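Local atomic coordinates of sugar kinase, pfkB family (Thermotoga maritima, PDB entry 2AJR), a protein that probably phosphorylates a phosphorylated sugar such as fructose 1-phosphate at the expense of ATP, as a pfkB-family kinase of the ribokinase clan. Residues 198-203 / 234-239. Numbering follows the deposited sequence.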
# COMPACT_ATOMS: atom_id res chain seq x y z
N PRO A 198 -29.05 -14.70 -13.71
CA PRO A 198 -28.30 -15.60 -12.85
C PRO A 198 -29.17 -16.66 -12.19
O PRO A 198 -30.30 -16.37 -11.85
CB PRO A 198 -27.72 -14.67 -11.80
CG PRO A 198 -27.72 -13.35 -12.43
CD PRO A 198 -28.93 -13.31 -13.24
N ASN A 199 -28.64 -17.86 -12.01
CA ASN A 199 -29.32 -18.89 -11.26
C ASN A 199 -29.34 -18.59 -9.75
O ASN A 199 -30.37 -18.80 -9.09
CB ASN A 199 -28.66 -20.23 -11.51
CG ASN A 199 -28.74 -20.63 -12.95
OD1 ASN A 199 -27.85 -20.33 -13.76
ND2 ASN A 199 -29.86 -21.26 -13.31
N VAL A 200 -28.20 -18.12 -9.25
CA VAL A 200 -28.00 -17.75 -7.85
C VAL A 200 -27.44 -16.33 -7.79
O VAL A 200 -26.39 -16.05 -8.36
CB VAL A 200 -26.98 -18.67 -7.15
CG1 VAL A 200 -26.80 -18.24 -5.70
CG2 VAL A 200 -27.40 -20.13 -7.25
N VAL A 201 -28.14 -15.43 -7.12
CA VAL A 201 -27.69 -14.05 -6.98
C VAL A 201 -27.48 -13.74 -5.49
O VAL A 201 -28.28 -14.13 -4.64
CB VAL A 201 -28.68 -13.03 -7.63
CG1 VAL A 201 -30.09 -13.06 -6.95
CG2 VAL A 201 -28.09 -11.64 -7.59
N LYS A 202 -26.37 -13.08 -5.19
CA LYS A 202 -26.09 -12.62 -3.84
C LYS A 202 -25.60 -11.18 -3.96
O LYS A 202 -24.43 -10.94 -4.21
CB LYS A 202 -25.06 -13.53 -3.15
CG LYS A 202 -24.58 -13.00 -1.82
CD LYS A 202 -24.24 -14.10 -0.85
CE LYS A 202 -23.41 -13.54 0.31
NZ LYS A 202 -24.17 -12.56 1.09
N PRO A 203 -26.50 -10.22 -3.83
CA PRO A 203 -26.08 -8.85 -4.04
C PRO A 203 -25.11 -8.39 -2.97
O PRO A 203 -25.22 -8.80 -1.82
CB PRO A 203 -27.38 -8.06 -3.95
CG PRO A 203 -28.46 -9.04 -4.01
CD PRO A 203 -27.93 -10.31 -3.50
N SER A 234 -34.40 -15.27 -10.96
CA SER A 234 -33.35 -16.21 -10.56
C SER A 234 -33.96 -17.26 -9.65
O SER A 234 -34.94 -16.99 -8.97
CB SER A 234 -32.25 -15.48 -9.78
OG SER A 234 -31.59 -14.54 -10.60
N GLN A 235 -33.36 -18.44 -9.62
CA GLN A 235 -33.89 -19.54 -8.80
C GLN A 235 -33.64 -19.32 -7.31
O GLN A 235 -34.43 -19.78 -6.48
CB GLN A 235 -33.27 -20.87 -9.21
CG GLN A 235 -33.51 -21.24 -10.67
CD GLN A 235 -32.87 -22.54 -11.03
OE1 GLN A 235 -31.66 -22.61 -11.23
NE2 GLN A 235 -33.67 -23.59 -11.09
N VAL A 236 -32.56 -18.63 -6.96
CA VAL A 236 -32.33 -18.32 -5.55
C VAL A 236 -31.61 -16.99 -5.39
O VAL A 236 -30.69 -16.67 -6.14
CB VAL A 236 -31.57 -19.47 -4.83
CG1 VAL A 236 -30.17 -19.60 -5.35
CG2 VAL A 236 -31.60 -19.27 -3.31
N SER A 237 -32.08 -16.21 -4.42
CA SER A 237 -31.45 -14.96 -4.06
C SER A 237 -31.04 -15.04 -2.60
O SER A 237 -31.77 -15.58 -1.79
CB SER A 237 -32.41 -13.79 -4.29
OG SER A 237 -33.58 -13.91 -3.50
N VAL A 238 -29.85 -14.53 -2.29
CA VAL A 238 -29.35 -14.47 -0.92
C VAL A 238 -29.02 -13.02 -0.64
O VAL A 238 -28.12 -12.46 -1.26
CB VAL A 238 -28.10 -15.32 -0.71
CG1 VAL A 238 -27.69 -15.26 0.78
CG2 VAL A 238 -28.33 -16.75 -1.15
N VAL A 239 -29.76 -12.42 0.29
CA VAL A 239 -29.68 -10.99 0.57
C VAL A 239 -29.31 -10.74 2.02
O VAL A 239 -29.92 -11.28 2.93
CB VAL A 239 -31.02 -10.29 0.25
CG1 VAL A 239 -30.96 -8.85 0.64
CG2 VAL A 239 -31.36 -10.46 -1.24
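Val200 and Val201 pair in parallel with Val236 and Ser237, joining two neighbouring strands in the central sheet of this ribokinase-type fold. The strands are the two ends of a beta-alpha-beta crossover through helix 220-233. Val201 grips the partner strand twice: its N donates to Val236 O (3.0 Å), and its O accepts from Val238 N (2.9 Å). Two residues earlier, Asn199 O takes Val236 N at 3.1 Å and, more weakly, Gln235 N. On one face Val200 and Val236 run side by side, CG2 of Val200 3.4 Å from CG1 of Val236; on the other, Val201 CG1 lies against Ser237 CB, both residues touching Leu230 of the crossover helix. Where the strands begin, the Asn199 and Gln235 side chains lie side by side, pointing the same way, their amide planes 65° apart, and Asn199 ND2 donates to Gln235 OE1 (3.1 Å) from above that carbonyl's plane. Asn199 OD1 meanwhile accepts from Val179 N on strand 178-182. An alanine here has no amide, which would probably leave Val179 N without its acceptor and the Gln235 amide freer to turn. Ser234 closes this end: chi1 of -64° sets OG beside its own backbone N, where it donates to Pro198 O at 2.6 Å.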